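Local coordinates for protein GNA33 (Neisseria gonorrhoeae FA 1090, PDB 2G5D) that probably cleaves peptidoglycan strands between N-acetylmuramic acid and N-acetylglucosamine as a lytic transglycosylase, leaving a 1,6-anhydro bond on the N-acetylmuramic acid residue, at residues E236-H241 against G307-Y312; K278-L283 against K292-Q297. One frame throughout, in Å; residues are numbered along the deposited sequence.

Interaction 1 of 2, residues E236-H241 against G307-Y312; sequences ELFFMH and GQNPSY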
loop_
_atom_site.group_PDB
_atom_site.type_symbol
_atom_site.label_atom_id
_atom_site.label_comp_id
_atom_site.label_asym_id
_atom_site.label_seq_id
_atom_site.Cartn_x
_atom_site.Cartn_y
_atom_site.Cartn_z
ATOM N N GLU A 236 -10.757 -15.202 2.597
ATOM C CA GLU A 236 -10.382 -14.356 1.461
ATOM C C GLU A 236 -10.766 -12.901 1.700
ATOM O O GLU A 236 -10.009 -11.999 1.319
ATOM C CB GLU A 236 -10.952 -14.851 0.124
ATOM C CG GLU A 236 -10.355 -16.149 -0.378
ATOM C CD GLU A 236 -10.794 -16.491 -1.793
ATOM O OE1 GLU A 236 -11.404 -17.541 -1.980
ATOM O OE2 GLU A 236 -10.533 -15.713 -2.733
ATOM N N LEU A 237 -11.914 -12.657 2.339
ATOM C CA LEU A 237 -12.293 -11.273 2.670
ATOM C C LEU A 237 -11.368 -10.703 3.719
ATOM O O LEU A 237 -11.032 -9.514 3.687
ATOM C CB LEU A 237 -13.714 -11.176 3.207
ATOM C CG LEU A 237 -14.620 -10.011 2.799
ATOM C CD1 LEU A 237 -15.641 -9.692 3.921
ATOM C CD2 LEU A 237 -13.889 -8.735 2.274
ATOM N N PHE A 238 -10.971 -11.559 4.662
ATOM C CA PHE A 238 -10.127 -11.145 5.756
ATOM C C PHE A 238 -8.827 -10.611 5.175
ATOM O O PHE A 238 -8.367 -9.536 5.556
ATOM C CB PHE A 238 -9.877 -12.306 6.730
ATOM C CG PHE A 238 -9.018 -11.927 7.907
ATOM C CD1 PHE A 238 -9.600 -11.519 9.100
ATOM C CD2 PHE A 238 -7.638 -11.961 7.814
ATOM C CE1 PHE A 238 -8.818 -11.157 10.190
ATOM C CE2 PHE A 238 -6.845 -11.592 8.894
ATOM C CZ PHE A 238 -7.438 -11.191 10.083
ATOM N N PHE A 239 -8.256 -11.358 4.232
ATOM C CA PHE A 239 -6.995 -10.976 3.577
ATOM C C PHE A 239 -7.065 -9.767 2.627
ATOM O O PHE A 239 -6.063 -9.078 2.443
ATOM C CB PHE A 239 -6.355 -12.196 2.911
ATOM C CG PHE A 239 -5.542 -13.028 3.860
ATOM C CD1 PHE A 239 -6.151 -14.004 4.654
ATOM C CD2 PHE A 239 -4.161 -12.824 3.978
ATOM C CE1 PHE A 239 -5.408 -14.764 5.545
ATOM C CE2 PHE A 239 -3.412 -13.576 4.877
ATOM C CZ PHE A 239 -4.036 -14.553 5.657
ATOM N N MET A 240 -8.235 -9.496 2.047
ATOM C CA MET A 240 -8.473 -8.224 1.351
ATOM C C MET A 240 -8.284 -7.055 2.302
ATOM O O MET A 240 -7.726 -6.022 1.906
ATOM C CB MET A 240 -9.879 -8.153 0.747
ATOM C CG MET A 240 -10.089 -6.982 -0.223
ATOM S SD MET A 240 -11.723 -6.991 -1.002
ATOM C CE MET A 240 -12.716 -6.121 0.206
ATOM N N HIS A 241 -8.745 -7.213 3.546
ATOM C CA HIS A 241 -8.519 -6.205 4.586
ATOM C C HIS A 241 -7.017 -5.982 4.797
ATOM O O HIS A 241 -6.568 -4.844 4.884
ATOM C CB HIS A 241 -9.166 -6.615 5.910
ATOM C CG HIS A 241 -10.626 -6.295 6.016
ATOM N ND1 HIS A 241 -11.575 -6.838 5.172
ATOM C CD2 HIS A 241 -11.308 -5.542 6.910
ATOM C CE1 HIS A 241 -12.772 -6.406 5.524
ATOM N NE2 HIS A 241 -12.637 -5.618 6.576
ATOM N N GLY A 307 -11.754 -13.040 14.808
ATOM C CA GLY A 307 -11.893 -12.059 15.878
ATOM C C GLY A 307 -10.628 -11.650 16.625
ATOM O O GLY A 307 -10.637 -10.670 17.346
ATOM N N GLN A 308 -9.538 -12.395 16.468
ATOM C CA GLN A 308 -8.273 -12.034 17.124
ATOM C C GLN A 308 -7.632 -10.753 16.561
ATOM O O GLN A 308 -6.871 -10.082 17.258
ATOM C CB GLN A 308 -7.271 -13.196 17.073
ATOM C CG GLN A 308 -7.741 -14.445 17.813
ATOM C CD GLN A 308 -8.073 -14.190 19.281
ATOM O OE1 GLN A 308 -7.306 -13.551 19.998
ATOM N NE2 GLN A 308 -9.222 -14.707 19.733
ATOM N N ASN A 309 -7.940 -10.422 15.309
ATOM C CA ASN A 309 -7.481 -9.172 14.667
ATOM C C ASN A 309 -8.558 -8.100 14.824
ATOM O O ASN A 309 -9.462 -8.023 13.989
ATOM C CB ASN A 309 -7.193 -9.434 13.173
ATOM C CG ASN A 309 -6.706 -8.186 12.408
ATOM O OD1 ASN A 309 -6.967 -8.036 11.212
ATOM N ND2 ASN A 309 -6.001 -7.305 13.090
ATOM N N PRO A 310 -8.483 -7.267 15.894
ATOM C CA PRO A 310 -9.596 -6.315 16.116
ATOM C C PRO A 310 -9.661 -5.182 15.073
ATOM O O PRO A 310 -10.687 -4.485 14.964
ATOM C CB PRO A 310 -9.320 -5.759 17.524
ATOM C CG PRO A 310 -7.857 -5.909 17.716
ATOM C CD PRO A 310 -7.427 -7.122 16.919
ATOM N N SER A 311 -8.567 -5.008 14.329
ATOM C CA SER A 311 -8.495 -4.077 13.201
ATOM C C SER A 311 -9.524 -4.420 12.120
ATOM O O SER A 311 -9.778 -5.581 11.854
ATOM C CB SER A 311 -7.086 -4.106 12.604
ATOM O OG SER A 311 -6.990 -3.255 11.478
ATOM N N TYR A 312 -10.122 -3.401 11.515
ATOM C CA TYR A 312 -11.154 -3.599 10.506
ATOM C C TYR A 312 -11.117 -2.439 9.548
ATOM O O TYR A 312 -11.070 -1.270 9.964
ATOM C CB TYR A 312 -12.545 -3.702 11.145
ATOM C CG TYR A 312 -13.567 -4.427 10.308
ATOM C CD1 TYR A 312 -13.727 -5.818 10.420
ATOM C CD2 TYR A 312 -14.383 -3.737 9.425
ATOM C CE1 TYR A 312 -14.658 -6.496 9.660
ATOM C CE2 TYR A 312 -15.332 -4.402 8.656
ATOM C CZ TYR A 312 -15.464 -5.782 8.781
ATOM O OH TYR A 312 -16.414 -6.454 8.038
#

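Interaction 2 of 2, residues K278-L283 against K292-Q297; sequences KGYLKL and KAYMRQ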
loop_
_atom_site.group_PDB
_atom_site.type_symbol
_atom_site.label_atom_id
_atom_site.label_comp_id
_atom_site.label_asym_id
_atom_site.label_seq_id
_atom_site.Cartn_x
_atom_site.Cartn_y
_atom_site.Cartn_z
ATOM N N LYS A 278 -1.542 -22.251 18.764
ATOM C CA LYS A 278 -2.834 -22.651 19.334
ATOM C C LYS A 278 -3.165 -24.157 19.473
ATOM O O LYS A 278 -4.010 -24.497 20.302
ATOM C CB LYS A 278 -3.991 -21.888 18.684
ATOM C CG LYS A 278 -4.421 -20.657 19.474
ATOM C CD LYS A 278 -5.024 -21.029 20.829
ATOM C CE LYS A 278 -5.181 -19.804 21.715
ATOM N NZ LYS A 278 -6.338 -19.920 22.652
ATOM N N GLY A 279 -2.575 -25.063 18.685
ATOM C CA GLY A 279 -1.747 -24.791 17.519
ATOM C C GLY A 279 -2.434 -25.452 16.344
ATOM O O GLY A 279 -2.197 -26.625 16.049
ATOM N N TYR A 280 -3.297 -24.682 15.684
ATOM C CA TYR A 280 -4.203 -25.184 14.655
ATOM C C TYR A 280 -3.503 -25.511 13.345
ATOM O O TYR A 280 -3.800 -26.520 12.711
ATOM C CB TYR A 280 -5.332 -24.175 14.422
ATOM C CG TYR A 280 -6.055 -23.774 15.691
ATOM C CD1 TYR A 280 -6.370 -22.434 15.946
ATOM C CD2 TYR A 280 -6.415 -24.739 16.645
ATOM C CE1 TYR A 280 -7.033 -22.067 17.117
ATOM C CE2 TYR A 280 -7.067 -24.382 17.817
ATOM C CZ TYR A 280 -7.373 -23.052 18.047
ATOM O OH TYR A 280 -8.012 -22.710 19.204
ATOM N N LEU A 281 -2.588 -24.638 12.940
ATOM C CA LEU A 281 -1.720 -24.887 11.794
ATOM C C LEU A 281 -0.272 -24.650 12.194
ATOM O O LEU A 281 -0.006 -24.009 13.211
ATOM C CB LEU A 281 -2.080 -23.960 10.630
ATOM C CG LEU A 281 -3.300 -24.257 9.764
ATOM C CD1 LEU A 281 -3.424 -23.184 8.695
ATOM C CD2 LEU A 281 -3.221 -25.642 9.124
ATOM N N LYS A 282 0.656 -25.173 11.395
ATOM C CA LYS A 282 2.064 -24.798 11.498
ATOM C C LYS A 282 2.264 -23.481 10.730
ATOM O O LYS A 282 1.566 -23.225 9.739
ATOM C CB LYS A 282 2.960 -25.909 10.950
ATOM C CG LYS A 282 2.789 -27.240 11.668
ATOM C CD LYS A 282 3.971 -28.174 11.460
ATOM C CE LYS A 282 3.886 -29.372 12.400
ATOM N NZ LYS A 282 5.100 -30.237 12.335
ATOM N N LEU A 283 3.197 -22.648 11.191
ATOM C CA LEU A 283 3.423 -21.313 10.599
ATOM C C LEU A 283 4.082 -21.380 9.210
ATOM O O LEU A 283 4.738 -20.435 8.768
ATOM C CB LEU A 283 4.238 -20.427 11.556
ATOM C CG LEU A 283 4.288 -18.908 11.330
ATOM C CD1 LEU A 283 3.150 -18.201 12.050
ATOM C CD2 LEU A 283 5.636 -18.341 11.774
ATOM N N LYS A 292 -7.723 -20.725 4.637
ATOM C CA LYS A 292 -8.977 -20.961 3.950
ATOM C C LYS A 292 -9.386 -22.445 4.002
ATOM O O LYS A 292 -10.540 -22.758 4.320
ATOM C CB LYS A 292 -8.896 -20.458 2.505
ATOM C CG LYS A 292 -10.156 -20.694 1.697
ATOM C CD LYS A 292 -9.949 -20.312 0.251
ATOM C CE LYS A 292 -11.188 -20.634 -0.542
ATOM N NZ LYS A 292 -11.131 -20.084 -1.910
ATOM N N ALA A 293 -8.433 -23.339 3.717
ATOM C CA ALA A 293 -8.681 -24.785 3.739
ATOM C C ALA A 293 -8.906 -25.330 5.159
ATOM O O ALA A 293 -9.789 -26.178 5.372
ATOM C CB ALA A 293 -7.559 -25.539 3.032
ATOM N N TYR A 294 -8.125 -24.835 6.124
ATOM C CA TYR A 294 -8.312 -25.209 7.528
ATOM C C TYR A 294 -9.716 -24.822 8.029
ATOM O O TYR A 294 -10.346 -25.564 8.780
ATOM C CB TYR A 294 -7.224 -24.594 8.429
ATOM C CG TYR A 294 -7.441 -24.867 9.911
ATOM C CD1 TYR A 294 -6.858 -25.969 10.528
ATOM C CD2 TYR A 294 -8.256 -24.033 10.688
ATOM C CE1 TYR A 294 -7.071 -26.234 11.886
ATOM C CE2 TYR A 294 -8.472 -24.284 12.034
ATOM C CZ TYR A 294 -7.880 -25.383 12.630
ATOM O OH TYR A 294 -8.098 -25.635 13.973
ATOM N N MET A 295 -10.194 -23.664 7.590
ATOM C CA MET A 295 -11.467 -23.108 8.035
ATOM C C MET A 295 -12.677 -23.821 7.411
ATOM O O MET A 295 -13.736 -23.962 8.051
ATOM C CB MET A 295 -11.494 -21.610 7.716
ATOM C CG MET A 295 -11.760 -20.709 8.915
ATOM S SD MET A 295 -11.018 -21.215 10.484
ATOM C CE MET A 295 -9.411 -20.426 10.483
ATOM N N ARG A 296 -12.515 -24.267 6.165
ATOM C CA ARG A 296 -13.548 -25.041 5.491
ATOM C C ARG A 296 -13.714 -26.402 6.179
ATOM O O ARG A 296 -14.829 -26.924 6.274
ATOM C CB ARG A 296 -13.227 -25.200 3.996
ATOM C CG ARG A 296 -14.447 -25.100 3.069
ATOM C CD ARG A 296 -14.943 -23.646 2.884
ATOM N NE ARG A 296 -14.552 -23.066 1.592
ATOM C CZ ARG A 296 -14.948 -21.871 1.138
ATOM N NH1 ARG A 296 -15.759 -21.097 1.858
ATOM N NH2 ARG A 296 -14.537 -21.444 -0.052
ATOM N N GLN A 297 -12.602 -26.948 6.675
ATOM C CA GLN A 297 -12.596 -28.190 7.452
ATOM C C GLN A 297 -12.949 -27.962 8.930
ATOM O O GLN A 297 -13.366 -28.896 9.618
ATOM C CB GLN A 297 -11.230 -28.896 7.369
ATOM C CG GLN A 297 -10.742 -29.308 5.957
ATOM C CD GLN A 297 -11.611 -30.359 5.257
ATOM O OE1 GLN A 297 -12.071 -30.137 4.136
ATOM N NE2 GLN A 297 -11.822 -31.506 5.904
#

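Interaction 1 of 2, residues E236-H241 against G307-Y312
H241 points the edge of its imidazole into the face of Y312, a T-shaped pair with ring centroids 4.6 Å apart and planes at 66°. NE2 of H241 sits above the middle of the phenol ring, 3.6 Å from CZ of Y312, so a small polar edge meets a broad aromatic surface without any hydrogen bond between them. The second touch is made by F238, whose ring end meets the side of N309: CZ of F238 lies 3.6 Å from CB of N309, and that carbon sits in the plane of the ring, at its edge. With CG anti to the backbone N (chi1 -179°), the phenyl group of F238 stretches out from the helix far enough to reach the loop, a span that suits a long, rigid aromatic.

The imidazole is steadied from behind. ND1 of H241 donates to O of L237 at 3.1 Å, one turn back, and the same oxygen receives H241 N from the opposite face of its carbonyl plane. Histidine suits the place because one ring nitrogen can hold on to its own helix while the other faces the tyrosine.

Further out, F315 adds an edge-to-face partner to H241, and R213 touches F238, H241 and Y312 alike. OD1 of N264 takes the backbone N-H of Y312, fixing the backbone from which the phenol springs. Within the sequence range of the MltA-specific insert domain, this buried contact joins helix 234-243 to the loop leading from helix 302-306 into strand 313-317, with helix 213-217 alongside both and helix 271-276 packing on F238 and N309.

Interaction 2 of 2, residues K278-L283 against K292-Q297
Y294 swings its phenol out from helix 288-297 toward the loop, CG anti to the backbone N (chi1 176°), while Y280 places CG anti to its own carbonyl carbon (chi1 -53°). These two torsions bring the end of one tyrosine against the root of the other: OH of Y294 lies 3.2 Å from CB of Y280, and its CZ is 3.3 Å from the same carbon, a close fit. The two rings are inclined by 29° with centroids 5.9 Å apart, slid so far that they barely overlap.

L281, its CG likewise anti to the carbonyl carbon, takes the inner part of the Y294 ring, its CD2 3.9 Å from CD1 of Y294, the two side chains running past each other in opposite directions. CB of K278 rests over one face of the Y280 ring, and SD of M295 lies at the edge of the Y294 ring, in its plane.

OH of Y280 is hydrogen-bonded to OE2 of E304, outside this contact. With no hydrogen bond crossing between the segments, both in the sequence range of the MltA-specific insert domain, the contact depends on shape and dispersion: tyrosine suits this partly exposed place by offering aromatic carbon for packing and a hydroxyl that, in Y280, reaches a carboxylate.

Coming from the N terminus, the chain reaches helix 234-243, which supplies the opening side of interaction 1. It then passes through strands 246-249 and 255-263 and helix 271-276 to the loop 278-283, turns into helix 288-297, and there closes the short loop of interaction 2. After helix 302-306 it returns to helix 234-243, closing the larger loop of interaction 1 just before strand 313-317. Interaction 2 is therefore nested within interaction 1, their centres about 16 Å apart. A salt bridge, OE1 of E236 lying 2.6 Å from NZ of K292, joins helix 234-243 to helix 288-297 through residues that take no part in either contact.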